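PDB 3N29: carboxynorspermidine decarboxylase from Campylobacter jejuni subsp. jejuni 81116, which catalyses the pyridoxal-5'-phosphate-dependent decarboxylation of carboxynorspermidine, probably releasing norspermidine, the polyamine captured in this crystal. Local coordinates for residues D187-D192 with G224-Q229; V218-F223 with S259-V264; D308-P313 with A325-E330; L396-H399 with L403-I406. All blocks are in the same frame, centred on the assembly; numbering follows the deposited sequence. Where two conformers were deposited one is given.

Contact 1 of 4, residues D187-D192 with G224-Q229; sequences DFENVD and GKWIGQ
Lys225 meets Glu189 near the protein surface in a salt bridge: its NZ donates to Glu189 OE2 at 2.8 Å, on the syn side of the carboxylate and 18° out of its plane. Glu189 OE1 lies farther from the same NZ, at 3.4 Å, so one oxygen carries most of the interaction. The two side chains cross at about a right angle. Further back, Lys225 CG lies 3.4 Å above the plane of the Trp226 ring, over its centre, while Phe188 CB presses on the opposite face. The indole is thus clasped between two aliphatic groups. The Phe188 side is a CH-pi contact, with CB 3.4 Å from the centroid of the six-membered ring and close to its normal. The two aromatic rings are set obliquely, their planes 35° apart and their centroids 5.2 Å from each other. At the rim of the indole, Glu189 CD reaches Trp226 CZ2 at 3.7 Å, with the carboxylate plane steeply inclined to the ring. The Glu189 chain bends at chi2 (-80°), which turns its carboxylate toward the lysine and the indole edge. Phe188 and Glu189 lie in a type II turn from Phe188 to Val191, closed by Val191 N to Phe188 O. Beyond Trp226, Ile227 faces Phe258 and Tyr262 of helix 248-262. Both Ile227 and Phe188 also touch Leu199 of barrel strand 198-200, and the Phe188 ring meets Phe223 of helix 209-223 edge-to-face.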
loop_
_atom_site.group_PDB
_atom_site.type_symbol
_atom_site.label_atom_id
_atom_site.label_comp_id
_atom_site.label_asym_id
_atom_site.label_seq_id
_atom_site.Cartn_x
_atom_site.Cartn_y
_atom_site.Cartn_z
ATOM N N ASP A 187 19.920 -28.243 9.522
ATOM C CA ASP A 187 18.676 -28.897 9.780
ATOM C C ASP A 187 18.318 -29.942 8.715
ATOM O O ASP A 187 17.349 -30.651 8.877
ATOM C CB ASP A 187 17.595 -27.843 9.938
ATOM C CG ASP A 187 17.783 -27.035 11.198
ATOM O OD1 ASP A 187 18.541 -27.440 12.129
ATOM O OD2 ASP A 187 17.204 -25.964 11.249
ATOM N N PHE A 188 19.133 -30.075 7.678
ATOM C CA PHE A 188 18.974 -31.186 6.725
ATOM C C PHE A 188 19.602 -32.466 7.218
ATOM O O PHE A 188 19.325 -33.542 6.688
ATOM C CB PHE A 188 19.565 -30.834 5.357
ATOM C CG PHE A 188 18.645 -30.036 4.489
ATOM C CD1 PHE A 188 18.160 -30.550 3.320
ATOM C CD2 PHE A 188 18.255 -28.752 4.864
ATOM C CE1 PHE A 188 17.296 -29.811 2.534
ATOM C CE2 PHE A 188 17.391 -28.003 4.059
ATOM C CZ PHE A 188 16.912 -28.545 2.908
ATOM N N GLU A 189 20.446 -32.373 8.234
ATOM C CA GLU A 189 21.275 -33.518 8.564
ATOM C C GLU A 189 20.393 -34.635 9.129
ATOM O O GLU A 189 19.517 -34.396 9.980
ATOM C CB GLU A 189 22.368 -33.104 9.507
ATOM C CG GLU A 189 23.393 -32.207 8.834
ATOM C CD GLU A 189 24.437 -32.977 7.977
ATOM O OE1 GLU A 189 25.327 -32.300 7.395
ATOM O OE2 GLU A 189 24.383 -34.240 7.875
ATOM N N ASN A 190 20.524 -35.829 8.551
ATOM C CA ASN A 190 19.786 -36.996 9.039
ATOM C C ASN A 190 18.247 -36.858 8.910
ATOM O O ASN A 190 17.487 -37.472 9.672
ATOM C CB ASN A 190 20.182 -37.270 10.496
ATOM C CG ASN A 190 21.639 -37.735 10.636
ATOM O OD1 ASN A 190 22.084 -38.704 9.983
ATOM N ND2 ASN A 190 22.381 -37.059 11.502
ATOM N N VAL A 191 17.787 -36.028 7.971
ATOM C CA VAL A 191 16.351 -35.950 7.697
ATOM C C VAL A 191 16.123 -36.853 6.479
ATOM O O VAL A 191 16.917 -36.858 5.531
ATOM C CB VAL A 191 15.866 -34.493 7.436
ATOM C CG1 VAL A 191 14.460 -34.490 6.928
ATOM C CG2 VAL A 191 15.966 -33.655 8.741
ATOM N N ASP A 192 15.072 -37.661 6.559
ATOM C CA ASP A 192 14.601 -38.468 5.450
ATOM C C ASP A 192 14.037 -37.554 4.382
ATOM O O ASP A 192 12.992 -36.921 4.611
ATOM C CB ASP A 192 13.466 -39.369 5.926
ATOM C CG ASP A 192 12.980 -40.326 4.842
ATOM O OD1 ASP A 192 13.412 -40.205 3.643
ATOM O OD2 ASP A 192 12.144 -41.189 5.200
ATOM N N GLY A 224 25.355 -29.066 -0.791
ATOM C CA GLY A 224 25.978 -29.955 -1.799
ATOM C C GLY A 224 25.690 -31.423 -1.714
ATOM O O GLY A 224 25.368 -32.055 -2.729
ATOM N N LYS A 225 25.773 -31.960 -0.505
ATOM C CA LYS A 225 25.623 -33.395 -0.290
ATOM C C LYS A 225 24.186 -33.896 -0.556
ATOM O O LYS A 225 23.981 -35.088 -0.780
ATOM C CB LYS A 225 26.126 -33.792 1.113
ATOM C CG LYS A 225 25.086 -33.817 2.195
ATOM C CD LYS A 225 25.697 -33.875 3.610
ATOM C CE LYS A 225 25.809 -35.278 4.158
ATOM N NZ LYS A 225 25.745 -35.222 5.669
ATOM N N TRP A 226 23.209 -32.984 -0.610
ATOM C CA TRP A 226 21.843 -33.376 -0.899
ATOM C C TRP A 226 21.328 -33.002 -2.298
ATOM O O TRP A 226 20.194 -33.273 -2.607
ATOM C CB TRP A 226 20.901 -32.748 0.157
ATOM C CG TRP A 226 21.292 -33.141 1.528
ATOM C CD1 TRP A 226 21.222 -34.393 2.080
ATOM C CD2 TRP A 226 21.809 -32.292 2.514
ATOM N NE1 TRP A 226 21.682 -34.366 3.364
ATOM C CE2 TRP A 226 22.067 -33.089 3.660
ATOM C CE3 TRP A 226 22.100 -30.930 2.554
ATOM C CZ2 TRP A 226 22.556 -32.554 4.849
ATOM C CZ3 TRP A 226 22.604 -30.396 3.729
ATOM C CH2 TRP A 226 22.826 -31.205 4.868
ATOM N N ILE A 227 22.130 -32.368 -3.138
ATOM C CA ILE A 227 21.645 -31.830 -4.411
ATOM C C ILE A 227 21.559 -32.959 -5.447
ATOM O O ILE A 227 20.622 -33.015 -6.263
ATOM C CB ILE A 227 22.579 -30.698 -4.878
ATOM C CG1 ILE A 227 22.544 -29.511 -3.892
ATOM C CG2 ILE A 227 22.221 -30.186 -6.225
ATOM C CD1 ILE A 227 23.613 -28.391 -4.261
ATOM N N GLY A 228 22.498 -33.917 -5.354
ATOM C CA GLY A 228 22.601 -34.992 -6.345
ATOM C C GLY A 228 21.381 -35.888 -6.383
ATOM O O GLY A 228 21.079 -36.516 -7.411
ATOM N N GLN A 229 20.653 -35.947 -5.273
ATOM C CA GLN A 229 19.520 -36.857 -5.187
ATOM C C GLN A 229 18.236 -36.241 -5.711
ATOM O O GLN A 229 17.205 -36.909 -5.801
ATOM C CB GLN A 229 19.357 -37.388 -3.752
ATOM C CG GLN A 229 18.880 -36.287 -2.737
ATOM C CD GLN A 229 19.196 -36.625 -1.302
ATOM O OE1 GLN A 229 20.344 -36.939 -0.954
ATOM N NE2 GLN A 229 18.179 -36.517 -0.433
#

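Contact 2 of 4, residues V218-F223 with S259-V264; sequences VFEEKF and SDKYGV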
loop_
_atom_site.group_PDB
_atom_site.type_symbol
_atom_site.label_atom_id
_atom_site.label_comp_id
_atom_site.label_asym_id
_atom_site.label_seq_id
_atom_site.Cartn_x
_atom_site.Cartn_y
_atom_site.Cartn_z
ATOM N N VAL A 218 28.033 -20.710 -2.342
ATOM C CA VAL A 218 27.648 -20.937 -0.949
ATOM C C VAL A 218 26.597 -22.057 -0.828
ATOM O O VAL A 218 26.664 -22.924 0.033
ATOM C CB VAL A 218 27.158 -19.635 -0.282
ATOM C CG1 VAL A 218 26.726 -19.924 1.193
ATOM C CG2 VAL A 218 28.230 -18.582 -0.351
ATOM N N PHE A 219 25.646 -22.065 -1.731
ATOM C CA PHE A 219 24.647 -23.138 -1.767
ATOM C C PHE A 219 25.260 -24.535 -1.963
ATOM O O PHE A 219 24.858 -25.502 -1.276
ATOM C CB PHE A 219 23.670 -22.821 -2.874
ATOM C CG PHE A 219 22.600 -23.869 -3.084
ATOM C CD1 PHE A 219 21.650 -24.123 -2.114
ATOM C CD2 PHE A 219 22.527 -24.567 -4.287
ATOM C CE1 PHE A 219 20.624 -25.092 -2.331
ATOM C CE2 PHE A 219 21.513 -25.522 -4.526
ATOM C CZ PHE A 219 20.566 -25.798 -3.540
ATOM N N GLU A 220 26.206 -24.670 -2.902
ATOM C CA GLU A 220 26.854 -25.975 -3.081
ATOM C C GLU A 220 27.732 -26.365 -1.903
ATOM O O GLU A 220 27.812 -27.536 -1.524
ATOM C CB GLU A 220 27.672 -26.014 -4.388
ATOM C CG GLU A 220 26.806 -25.768 -5.589
ATOM C CD GLU A 220 27.593 -25.919 -6.893
ATOM O OE1 GLU A 220 28.227 -26.963 -7.056
ATOM O OE2 GLU A 220 27.564 -24.997 -7.722
ATOM N N GLU A 221 28.372 -25.376 -1.301
ATOM C CA GLU A 221 29.229 -25.663 -0.176
ATOM C C GLU A 221 28.362 -26.204 0.986
ATOM O O GLU A 221 28.698 -27.238 1.556
ATOM C CB GLU A 221 30.013 -24.423 0.205
ATOM C CG GLU A 221 31.194 -24.671 1.079
ATOM C CD GLU A 221 31.293 -23.616 2.159
ATOM O OE1 GLU A 221 32.297 -22.881 2.189
ATOM O OE2 GLU A 221 30.337 -23.500 2.963
ATOM N N LYS A 222 27.247 -25.550 1.290
ATOM C CA LYS A 222 26.443 -25.940 2.433
ATOM C C LYS A 222 25.434 -27.082 2.197
ATOM O O LYS A 222 25.139 -27.844 3.127
ATOM C CB LYS A 222 25.693 -24.722 3.001
ATOM C CG LYS A 222 26.531 -23.741 3.813
ATOM C CD LYS A 222 25.676 -22.437 4.123
ATOM C CE LYS A 222 26.179 -21.594 5.332
ATOM N NZ LYS A 222 26.337 -20.119 5.019
ATOM N N PHE A 223 24.846 -27.166 1.015
ATOM C CA PHE A 223 23.753 -28.110 0.756
ATOM C C PHE A 223 24.135 -29.177 -0.296
ATOM O O PHE A 223 23.322 -30.052 -0.624
ATOM C CB PHE A 223 22.522 -27.363 0.276
ATOM C CG PHE A 223 21.932 -26.389 1.275
ATOM C CD1 PHE A 223 20.835 -26.741 2.058
ATOM C CD2 PHE A 223 22.459 -25.120 1.400
ATOM C CE1 PHE A 223 20.274 -25.836 2.971
ATOM C CE2 PHE A 223 21.927 -24.194 2.319
ATOM C CZ PHE A 223 20.818 -24.573 3.106
ATOM N N SER A 259 23.254 -27.890 -13.878
ATOM C CA SER A 259 22.356 -28.900 -14.373
ATOM C C SER A 259 23.101 -30.217 -14.644
ATOM O O SER A 259 22.662 -31.307 -14.209
ATOM C CB SER A 259 21.746 -28.436 -15.706
ATOM O OG SER A 259 20.803 -29.400 -16.098
ATOM N N ASP A 260 24.238 -30.064 -15.302
ATOM C CA ASP A 260 25.042 -31.216 -15.760
ATOM C C ASP A 260 25.712 -31.893 -14.566
ATOM O O ASP A 260 25.782 -33.124 -14.489
ATOM C CB ASP A 260 26.099 -30.738 -16.745
ATOM C CG ASP A 260 25.509 -30.353 -18.082
ATOM O OD1 ASP A 260 24.314 -30.668 -18.314
ATOM O OD2 ASP A 260 26.200 -29.693 -18.893
ATOM N N LYS A 261 26.201 -31.075 -13.646
ATOM C CA LYS A 261 26.993 -31.559 -12.521
ATOM C C LYS A 261 26.121 -32.467 -11.679
ATOM O O LYS A 261 26.538 -33.560 -11.272
ATOM C CB LYS A 261 27.500 -30.367 -11.707
ATOM C CG LYS A 261 28.380 -30.736 -10.524
ATOM C CD LYS A 261 28.862 -29.521 -9.749
ATOM C CE LYS A 261 29.660 -29.981 -8.540
ATOM N NZ LYS A 261 30.175 -28.839 -7.751
ATOM N N TYR A 262 24.899 -32.016 -11.390
ATOM C CA TYR A 262 24.053 -32.722 -10.438
ATOM C C TYR A 262 22.963 -33.549 -11.093
ATOM O O TYR A 262 22.221 -34.219 -10.389
ATOM C CB TYR A 262 23.421 -31.736 -9.430
ATOM C CG TYR A 262 24.443 -31.075 -8.524
ATOM C CD1 TYR A 262 25.079 -31.793 -7.513
ATOM C CD2 TYR A 262 24.783 -29.740 -8.678
ATOM C CE1 TYR A 262 26.024 -31.186 -6.680
ATOM C CE2 TYR A 262 25.709 -29.133 -7.845
ATOM C CZ TYR A 262 26.327 -29.853 -6.865
ATOM O OH TYR A 262 27.247 -29.234 -6.058
ATOM N N GLY A 263 22.821 -33.431 -12.416
ATOM C CA GLY A 263 21.759 -34.100 -13.158
ATOM C C GLY A 263 20.370 -33.671 -12.777
ATOM O O GLY A 263 19.508 -34.541 -12.495
ATOM N N VAL A 264 20.164 -32.326 -12.748
ATOM C CA VAL A 264 18.950 -31.719 -12.287
ATOM C C VAL A 264 18.403 -30.713 -13.346
ATOM O O VAL A 264 19.132 -30.161 -14.163
ATOM C CB VAL A 264 19.119 -30.973 -10.910
ATOM C CG1 VAL A 264 19.365 -31.948 -9.785
ATOM C CG2 VAL A 264 20.213 -29.895 -10.969
#
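Glu220 OE1 is gripped by two donors from consecutive residues of the facing helix. Tyr262 OH donates to Glu220 OE1 at 2.7 Å, reaching it on the anti side and 29° out of the carboxylate plane. Lys261 NZ forms a salt bridge with the same Glu220 OE1 at 2.8 Å, approaching nearly in line with the C-O bond. The carboxylate stands at the edge of the tyrosine ring, the two planes 79° apart. Such a pair of donors would be expected to stabilise the charged form of the glutamate.

Lys261 reaches this point as a fully extended chain, every torsion close to 180°, and on the way its CG passes 4.1 Å above the plane of the Tyr262 ring, over the centre. Behind both donors the helix ends: Gly263 leaves the helical region with positive phi, and Ser259 OG donates to Val264 O at 2.7 Å, tying the last turn to the departing chain.

In the beta/alpha barrel these are neighbouring outer helices: helix 209-223 comes after strand 198-200, and helix 248-262 comes after strand 232-234. Beneath the surface bridge, Phe219, Glu220 and Tyr262 all pack on Phe258.

Contact 3 of 4, residues D308-P313 with A325-E330; sequences DTIIMP and ATRENE. With NSD (N-(3-aminopropyl)propane-1,3-diamine), chain D.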
loop_
_atom_site.group_PDB
_atom_site.type_symbol
_atom_site.label_atom_id
_atom_site.label_comp_id
_atom_site.label_asym_id
_atom_site.label_seq_id
_atom_site.Cartn_x
_atom_site.Cartn_y
_atom_site.Cartn_z
ATOM N N ASP A 308 6.081 1.879 -3.795
ATOM C CA ASP A 308 7.479 1.642 -3.552
ATOM C C ASP A 308 8.336 2.909 -3.564
ATOM O O ASP A 308 9.335 2.932 -2.936
ATOM C CB ASP A 308 8.068 0.563 -4.441
ATOM C CG ASP A 308 7.580 -0.839 -4.082
ATOM O OD1 ASP A 308 7.016 -1.070 -3.012
ATOM O OD2 ASP A 308 7.750 -1.704 -4.890
ATOM N N THR A 309 7.896 3.964 -4.233
ATOM C CA THR A 309 8.619 5.200 -4.194
ATOM C C THR A 309 8.689 5.744 -2.750
ATOM O O THR A 309 9.653 6.349 -2.399
ATOM C CB THR A 309 8.065 6.248 -5.166
ATOM O OG1 THR A 309 6.736 6.589 -4.837
ATOM C CG2 THR A 309 8.142 5.724 -6.586
ATOM N N ILE A 310 7.626 5.519 -1.985
ATOM C CA ILE A 310 7.534 5.968 -0.577
ATOM C C ILE A 310 8.198 4.945 0.337
ATOM O O ILE A 310 8.952 5.335 1.244
ATOM C CB ILE A 310 6.059 6.099 -0.121
ATOM C CG1 ILE A 310 5.369 7.113 -1.044
ATOM C CG2 ILE A 310 5.994 6.562 1.392
ATOM C CD1 ILE A 310 6.041 8.436 -1.051
ATOM N N ILE A 311 7.951 3.653 0.086
ATOM C CA ILE A 311 8.435 2.582 0.971
ATOM C C ILE A 311 9.943 2.413 0.958
ATOM O O ILE A 311 10.569 2.315 2.026
ATOM C CB ILE A 311 7.692 1.245 0.680
ATOM C CG1 ILE A 311 6.201 1.406 1.088
ATOM C CG2 ILE A 311 8.311 -0.016 1.415
ATOM C CD1 ILE A 311 5.285 0.301 0.512
ATOM N N MET A 312 10.554 2.438 -0.223
ATOM C CA MET A 312 11.980 2.076 -0.359
ATOM C C MET A 312 12.895 3.079 0.366
ATOM O O MET A 312 13.688 2.664 1.186
ATOM C CB MET A 312 12.414 1.892 -1.824
ATOM C CG MET A 312 11.938 0.599 -2.457
ATOM S SD MET A 312 12.458 0.368 -4.190
ATOM C CE MET A 312 14.186 0.884 -4.118
ATOM N N PRO A 313 12.793 4.398 0.068
ATOM C CA PRO A 313 12.079 5.195 -0.913
ATOM C C PRO A 313 12.956 5.276 -2.198
ATOM O O PRO A 313 14.098 4.854 -2.172
ATOM C CB PRO A 313 11.941 6.591 -0.218
ATOM C CG PRO A 313 13.182 6.662 0.755
ATOM C CD PRO A 313 13.623 5.210 0.995
ATOM N N ALA A 325 15.744 16.860 -7.322
ATOM C CA ALA A 325 15.748 16.598 -5.891
ATOM C C ALA A 325 14.655 15.617 -5.612
ATOM O O ALA A 325 13.615 15.623 -6.294
ATOM C CB ALA A 325 15.538 17.853 -5.063
ATOM N N THR A 326 14.904 14.795 -4.605
ATOM C CA THR A 326 13.892 13.861 -4.103
ATOM C C THR A 326 12.909 14.470 -3.162
ATOM O O THR A 326 13.087 15.571 -2.583
ATOM C CB THR A 326 14.596 12.640 -3.412
ATOM O OG1 THR A 326 15.069 13.029 -2.139
ATOM C CG2 THR A 326 15.784 12.031 -4.240
ATOM N N ARG A 327 11.791 13.762 -2.959
ATOM C CA ARG A 327 10.804 14.121 -1.924
ATOM C C ARG A 327 11.434 14.288 -0.578
ATOM O O ARG A 327 10.961 15.108 0.239
ATOM C CB ARG A 327 9.768 12.964 -1.828
ATOM C CG ARG A 327 8.734 13.003 -0.724
ATOM C CD ARG A 327 7.933 11.713 -0.723
ATOM N NE ARG A 327 7.127 11.496 0.490
ATOM C CZ ARG A 327 7.502 10.762 1.516
ATOM N NH1 ARG A 327 8.692 10.209 1.551
ATOM N NH2 ARG A 327 6.703 10.601 2.517
ATOM N N GLU A 328 12.495 13.511 -0.312
ATOM C CA GLU A 328 13.196 13.601 0.978
ATOM C C GLU A 328 14.272 14.724 1.001
ATOM O O GLU A 328 15.101 14.780 1.919
ATOM C CB GLU A 328 13.815 12.241 1.373
ATOM C CG GLU A 328 12.788 10.977 1.374
ATOM C CD GLU A 328 12.280 10.435 -0.052
ATOM O OE1 GLU A 328 12.959 10.507 -1.121
ATOM O OE2 GLU A 328 11.124 9.941 -0.081
ATOM N N ASN A 329 14.233 15.606 0.006
ATOM C CA ASN A 329 15.158 16.762 -0.105
ATOM C C ASN A 329 16.601 16.449 -0.396
ATOM O O ASN A 329 17.476 17.238 -0.076
ATOM C CB ASN A 329 15.062 17.700 1.105
ATOM C CG ASN A 329 13.674 18.270 1.258
ATOM O OD1 ASN A 329 13.119 18.814 0.313
ATOM N ND2 ASN A 329 13.100 18.125 2.422
ATOM N N GLU A 330 16.860 15.305 -0.982
ATOM C CA GLU A 330 18.191 14.988 -1.405
ATOM C C GLU A 330 18.448 15.665 -2.756
ATOM O O GLU A 330 17.727 15.439 -3.725
ATOM C CB GLU A 330 18.374 13.486 -1.547
ATOM C CG GLU A 330 19.802 13.125 -1.669
ATOM C CD GLU A 330 20.068 11.693 -2.150
ATOM O OE1 GLU A 330 19.133 10.865 -2.103
ATOM O OE2 GLU A 330 21.243 11.435 -2.597
HETATM C C1 NSD D . 11.913 -7.273 -6.258
HETATM N N1 NSD D . 12.921 -7.020 -7.245
HETATM C C2 NSD D . 12.459 -7.355 -4.872
HETATM N N2 NSD D . 10.575 -7.531 -3.413
HETATM C C3 NSD D . 11.577 -8.104 -3.937
HETATM N N3 NSD D . 7.922 -4.082 -3.938
HETATM C C4 NSD D . 10.219 -6.327 -3.582
HETATM C C5 NSD D . 8.972 -5.914 -2.853
HETATM C C6 NSD D . 8.795 -4.417 -2.860
#
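Ile310 of the short helix 307-311 and Pro313 of the loop that follows pack against Arg327 and Glu328 in a type I beta turn from Thr326 to Asn329, which follows strand 321-325 of the mixed beta sheet beside the barrel. Across the segments there are only van der Waals contacts of aliphatic carbons with polar groups. Ile310 CD1 rests over one face of the Arg327 guanidinium, toward its rim, 3.6 Å from NE, and the two side chains cross at about a right angle. Pro313, preceded by a cis peptide bond, offers CB to Glu328 OE2 at 3.5 Å.

The charged groups are held within the turn and from outside. Arg327, modelled in two conformers, here forms a salt bridge, NH1 donating to Glu328 OE2 at 2.9 Å, with that oxygen lying in the guanidinium plane. Its NE goes to Gly352 O, and in this conformer two bonds, from NH1 and NE, hold the plane that the isoleucine methyl lies over. The bend in Glu328 at chi2 (71°) brings the carboxylate back toward the arginine. Thr326 OG1 steadies the turn by accepting from Glu330 N at 3.1 Å and, weakly, from Glu328 N.

Ile310 and Ile311 pack on Ile311 of the second subunit. Asp308 belongs to the norspermidine pocket: its OD1 forms a salt bridge with Lys382, and NSD N3 donates to Asp308 OD2 at 2.6 Å.

Contact 4 of 4, residues L396-H399 with L403-I406; sequences LLDH and LQMI
Gln404 and Asp398 cross at about a right angle, their amide and carboxylate planes 79° apart. Gln404 NE2 donates to Asp398 OD2 at 2.9 Å, using the anti lone pair of the oxygen, with an N-H...O angle of 147°. The acceptor lies somewhat out of the amide plane. Asp398 CG sits between its own backbone N and carbonyl carbon (chi1 73°), which directs the carboxylate across toward the glutamine. The other oxygen, OD1, is taken by the backbone N atoms of Lys400 and Glu402, so this one carboxylate links the connecting turn to the second strand.

The two strands form an antiparallel beta hairpin at the edge of the mixed sheet. Leu396 and Gln404 are the hydrogen-bonded pair, with Leu396 N to Gln404 O at 2.9 Å and Gln404 N to Leu396 O at 2.8 Å. Leu397 and Leu403 make the following non-hydrogen-bonded pair.

On the sheet face of Leu396 and Gln404, Leu396 CB meets Ile406 CG1 at 3.8 Å; the chain turns a corner at Ile406, which also touches Phe81 and Ser82. On the other face Leu397 CB lies 4.4 Å from Leu403 CD1, a loose contact. Leu403 CD1 also reaches back to Leu396 O, at 3.9 Å. Leu397 shares backbone bonds with Leu49 of strand 46-50 and with Glu51 at the start of helix 51-68.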
loop_
_atom_site.group_PDB
_atom_site.type_symbol
_atom_site.label_atom_id
_atom_site.label_comp_id
_atom_site.label_asym_id
_atom_site.label_seq_id
_atom_site.Cartn_x
_atom_site.Cartn_y
_atom_site.Cartn_z
ATOM N N LEU A 396 -3.004 -1.590 -22.517
ATOM C CA LEU A 396 -2.038 -2.300 -23.324
ATOM C C LEU A 396 -1.864 -1.580 -24.631
ATOM O O LEU A 396 -2.797 -1.471 -25.402
ATOM C CB LEU A 396 -2.490 -3.754 -23.544
ATOM C CG LEU A 396 -1.497 -4.537 -24.428
ATOM C CD1 LEU A 396 -0.234 -4.773 -23.670
ATOM C CD2 LEU A 396 -2.076 -5.829 -24.994
ATOM N N LEU A 397 -0.654 -1.106 -24.930
ATOM C CA LEU A 397 -0.323 -0.625 -26.249
ATOM C C LEU A 397 0.216 -1.811 -27.011
ATOM O O LEU A 397 1.307 -2.295 -26.746
ATOM C CB LEU A 397 0.743 0.485 -26.194
ATOM C CG LEU A 397 1.199 1.082 -27.523
ATOM C CD1 LEU A 397 0.012 1.808 -28.179
ATOM C CD2 LEU A 397 2.421 2.077 -27.357
ATOM N N ASP A 398 -0.544 -2.276 -27.963
ATOM C CA ASP A 398 -0.269 -3.546 -28.594
ATOM C C ASP A 398 0.729 -3.477 -29.708
ATOM O O ASP A 398 1.280 -2.426 -29.983
ATOM C CB ASP A 398 -1.569 -4.272 -28.988
ATOM C CG ASP A 398 -2.263 -3.672 -30.171
ATOM O OD1 ASP A 398 -1.606 -2.956 -30.968
ATOM O OD2 ASP A 398 -3.475 -4.023 -30.356
ATOM N N HIS A 399 1.016 -4.611 -30.331
ATOM C CA HIS A 399 2.085 -4.663 -31.341
ATOM C C HIS A 399 1.801 -3.893 -32.605
ATOM O O HIS A 399 2.734 -3.649 -33.398
ATOM C CB HIS A 399 2.445 -6.103 -31.664
ATOM C CG HIS A 399 1.334 -6.868 -32.292
ATOM N ND1 HIS A 399 0.329 -7.478 -31.562
ATOM C CD2 HIS A 399 1.054 -7.101 -33.597
ATOM C CE1 HIS A 399 -0.508 -8.076 -32.401
ATOM N NE2 HIS A 399 -0.086 -7.866 -33.633
ATOM N N LEU A 403 -4.035 1.099 -28.629
ATOM C CA LEU A 403 -4.186 1.168 -27.166
ATOM C C LEU A 403 -5.485 0.468 -26.825
ATOM O O LEU A 403 -6.558 0.841 -27.378
ATOM C CB LEU A 403 -4.252 2.634 -26.749
ATOM C CG LEU A 403 -4.202 2.955 -25.269
ATOM C CD1 LEU A 403 -2.890 2.394 -24.723
ATOM C CD2 LEU A 403 -4.223 4.469 -25.036
ATOM N N GLN A 404 -5.397 -0.574 -26.018
ATOM C CA GLN A 404 -6.535 -1.364 -25.563
ATOM C C GLN A 404 -6.765 -1.161 -24.031
ATOM O O GLN A 404 -5.795 -1.106 -23.278
ATOM C CB GLN A 404 -6.236 -2.822 -25.793
ATOM C CG GLN A 404 -6.100 -3.227 -27.288
ATOM C CD GLN A 404 -6.062 -4.734 -27.460
ATOM O OE1 GLN A 404 -6.914 -5.437 -26.926
ATOM N NE2 GLN A 404 -5.098 -5.232 -28.257
ATOM N N MET A 405 -8.016 -1.042 -23.616
ATOM C CA MET A 405 -8.373 -1.006 -22.183
ATOM C C MET A 405 -8.441 -2.465 -21.670
ATOM O O MET A 405 -9.258 -3.280 -22.151
ATOM C CB MET A 405 -9.739 -0.339 -22.001
ATOM C CG MET A 405 -10.156 -0.115 -20.537
ATOM S SD MET A 405 -9.166 1.145 -19.691
ATOM C CE MET A 405 -9.882 2.585 -20.258
ATOM N N ILE A 406 -7.563 -2.790 -20.722
ATOM C CA ILE A 406 -7.540 -4.103 -20.027
ATOM C C ILE A 406 -8.458 -4.118 -18.795
ATOM O O ILE A 406 -9.335 -4.988 -18.668
ATOM C CB ILE A 406 -6.093 -4.561 -19.703
ATOM C CG1 ILE A 406 -5.217 -4.540 -20.981
ATOM C CG2 ILE A 406 -6.111 -5.950 -19.051
ATOM C CD1 ILE A 406 -5.735 -5.511 -22.185
#

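Following the chain, the residues of strand 46-50 come first and later pair with strand 393-397 of contact 4. Contacts 1 and 2 then cross: 187-192, 218-223, 224-229 and 259-264 alternate, so their loops overlap, the first spanning strand 198-200 and the second strand 232-234 of the barrel. Their centres are 11 Å apart, and they touch through Ile227. Contact 3 follows in series, closing a short excursion through strand 321-325 in the beta domain, near the norspermidine site; its centre is about 40 Å from that of contact 2. Contact 4 closes last, across the short connection between strands 393-397 and 403-405, on the opposite side of the chain's centre from contacts 1 and 2.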